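Local coordinates for nucleocapsid (Crimean-congo hemorrhagic fever virus, PDB 4AKL), which binds single- and double-stranded RNA, probably helping to package the viral genome, and displays sequence-non-specific DNA endonuclease activity, at residues K91-F96 against V319-F324. Numbering follows the deposited sequence.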
loop_
_atom_site.group_PDB
_atom_site.type_symbol
_atom_site.label_atom_id
_atom_site.label_comp_id
_atom_site.label_asym_id
_atom_site.label_seq_id
_atom_site.Cartn_x
_atom_site.Cartn_y
_atom_site.Cartn_z
ATOM N N LYS A 91 4.617 20.430 4.457
ATOM C CA LYS A 91 5.006 19.979 3.131
ATOM C C LYS A 91 4.060 18.947 2.608
ATOM O O LYS A 91 3.624 19.054 1.472
ATOM C CB LYS A 91 6.429 19.472 3.130
ATOM C CG LYS A 91 7.443 20.650 3.333
ATOM C CD LYS A 91 8.831 20.241 3.005
ATOM C CE LYS A 91 9.410 19.267 3.998
ATOM N NZ LYS A 91 10.950 19.224 3.852
ATOM N N GLY A 92 3.719 17.979 3.447
ATOM C CA GLY A 92 2.787 16.877 3.083
ATOM C C GLY A 92 1.383 17.299 2.649
ATOM O O GLY A 92 0.795 16.688 1.760
ATOM N N LEU A 93 0.844 18.342 3.267
ATOM C CA LEU A 93 -0.474 18.900 2.844
ATOM C C LEU A 93 -0.304 19.788 1.635
ATOM O O LEU A 93 -1.078 19.681 0.625
ATOM C CB LEU A 93 -1.122 19.679 3.977
ATOM C CG LEU A 93 -1.676 18.834 5.105
ATOM C CD1 LEU A 93 -1.970 19.740 6.272
ATOM C CD2 LEU A 93 -2.943 17.974 4.668
ATOM N N GLU A 94 0.701 20.663 1.685
ATOM C CA GLU A 94 0.931 21.577 0.531
ATOM C C GLU A 94 1.159 20.787 -0.761
ATOM O O GLU A 94 0.714 21.196 -1.832
ATOM C CB GLU A 94 2.071 22.565 0.811
ATOM C CG GLU A 94 2.324 23.719 -0.253
ATOM C CD GLU A 94 1.094 24.675 -0.557
ATOM O OE1 GLU A 94 0.022 24.612 0.101
ATOM O OE2 GLU A 94 1.234 25.492 -1.497
ATOM N N TRP A 95 1.799 19.626 -0.664
ATOM C CA TRP A 95 2.080 18.856 -1.876
ATOM C C TRP A 95 0.796 18.616 -2.749
ATOM O O TRP A 95 0.847 18.755 -3.966
ATOM C CB TRP A 95 2.769 17.562 -1.531
ATOM C CG TRP A 95 3.252 16.784 -2.742
ATOM C CD1 TRP A 95 4.501 16.814 -3.274
ATOM C CD2 TRP A 95 2.492 15.867 -3.545
ATOM N NE1 TRP A 95 4.572 15.972 -4.380
ATOM C CE2 TRP A 95 3.355 15.372 -4.560
ATOM C CE3 TRP A 95 1.165 15.410 -3.515
ATOM C CZ2 TRP A 95 2.930 14.450 -5.539
ATOM C CZ3 TRP A 95 0.737 14.483 -4.510
ATOM C CH2 TRP A 95 1.617 14.015 -5.485
ATOM N N PHE A 96 -0.329 18.270 -2.119
ATOM C CA PHE A 96 -1.602 18.050 -2.845
ATOM C C PHE A 96 -2.091 19.296 -3.575
ATOM O O PHE A 96 -2.600 19.210 -4.680
ATOM C CB PHE A 96 -2.669 17.447 -1.881
ATOM C CG PHE A 96 -2.314 16.071 -1.479
ATOM C CD1 PHE A 96 -2.601 15.011 -2.318
ATOM C CD2 PHE A 96 -1.615 15.831 -0.286
ATOM C CE1 PHE A 96 -2.237 13.704 -1.975
ATOM C CE2 PHE A 96 -1.244 14.536 0.058
ATOM C CZ PHE A 96 -1.555 13.478 -0.778
ATOM N N VAL A 319 -7.937 19.678 6.266
ATOM C CA VAL A 319 -7.114 19.863 7.454
ATOM C C VAL A 319 -5.937 20.824 7.151
ATOM O O VAL A 319 -5.366 20.781 6.092
ATOM C CB VAL A 319 -6.605 18.532 7.996
ATOM C CG1 VAL A 319 -5.678 18.753 9.159
ATOM C CG2 VAL A 319 -7.814 17.613 8.377
ATOM N N THR A 320 -5.593 21.686 8.100
ATOM C CA THR A 320 -4.504 22.646 7.884
ATOM C C THR A 320 -3.425 22.349 8.897
ATOM O O THR A 320 -3.661 21.588 9.856
ATOM C CB THR A 320 -4.976 24.086 8.049
ATOM O OG1 THR A 320 -5.152 24.382 9.448
ATOM C CG2 THR A 320 -6.285 24.342 7.261
ATOM N N PRO A 321 -2.231 22.925 8.708
ATOM C CA PRO A 321 -1.226 22.788 9.748
ATOM C C PRO A 321 -1.763 23.261 11.097
ATOM O O PRO A 321 -1.407 22.686 12.130
ATOM C CB PRO A 321 -0.097 23.681 9.245
ATOM C CG PRO A 321 -0.219 23.550 7.744
ATOM C CD PRO A 321 -1.674 23.521 7.477
ATOM N N GLU A 322 -2.641 24.273 11.088
ATOM C CA GLU A 322 -3.151 24.810 12.354
ATOM C C GLU A 322 -4.224 23.932 13.018
ATOM O O GLU A 322 -4.282 23.892 14.215
ATOM C CB GLU A 322 -3.606 26.282 12.198
ATOM C CG GLU A 322 -2.424 27.267 11.952
ATOM C CD GLU A 322 -1.811 27.121 10.541
ATOM O OE1 GLU A 322 -2.558 26.786 9.563
ATOM O OE2 GLU A 322 -0.580 27.308 10.400
ATOM N N THR A 323 -5.058 23.236 12.257
ATOM C CA THR A 323 -6.052 22.331 12.856
ATOM C C THR A 323 -5.545 20.904 13.007
ATOM O O THR A 323 -6.205 20.079 13.662
ATOM C CB THR A 323 -7.342 22.306 12.033
ATOM O OG1 THR A 323 -7.042 21.953 10.690
ATOM C CG2 THR A 323 -8.001 23.695 12.042
ATOM N N PHE A 324 -4.375 20.597 12.425
ATOM C CA PHE A 324 -3.833 19.210 12.491
ATOM C C PHE A 324 -3.727 18.647 13.892
ATOM O O PHE A 324 -4.056 17.493 14.093
ATOM C CB PHE A 324 -2.462 19.111 11.800
ATOM C CG PHE A 324 -1.785 17.806 12.021
ATOM C CD1 PHE A 324 -2.113 16.699 11.249
ATOM C CD2 PHE A 324 -0.851 17.658 13.023
ATOM C CE1 PHE A 324 -1.493 15.473 11.475
ATOM C CE2 PHE A 324 -0.233 16.433 13.238
ATOM C CZ PHE A 324 -0.548 15.374 12.475
#
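Leu93 reaches from helix 86-98 to the Val319-Thr320 backbone and the Pro321 ring with the end of its side chain, a hydrocarbon branch packing on a backbone carbonyl and on a proline. Its CD1 methyl lies 3.6 Å from Val319 O and 4.0 Å from Pro321 CD, so one branch meets both a carbonyl oxygen and the CD of the proline ring. CD2 comes less close, 4.0 Å from Val319 O. With CG anti to the carbonyl carbon (chi1 -73°), the isobutyl group extends from the helix toward the loop, and a branched leucine can spread two methyls over a peptide that offers little side chain. Val319 touches through its carbonyl O, while its side chain and that of Leu93 both rest on Leu314 of helix 306-316, which thus underlies both segments.

The side-chain hydrogen bonds within the two segments all lie in the loop, which leads from helix 306-316 into helix 324-336. Thr320 and Thr323 form a reciprocal pair: Thr320 OG1 accepts from Thr323 N at 3.0 Å (154°), an ST motif, while Thr323 OG1 accepts from Thr320 N at 3.0 Å and nearly straight (172°). Threonine suits both positions because its short hydroxyl can fold back onto a nearby backbone N-H. Pro321 has no N-H to offer, and its ring restrains phi, which suits the helix-like backbone of 321-323.

Aromatic packing flanks the contact. The Phe96 ring has Trp95 CE3 over one face, 3.9 Å above its plane, and also meets Tyr315 and Phe308 of helix 306-316. On the loop side, Phe324 packs on Val89 and stands edge-to-face with Phe392.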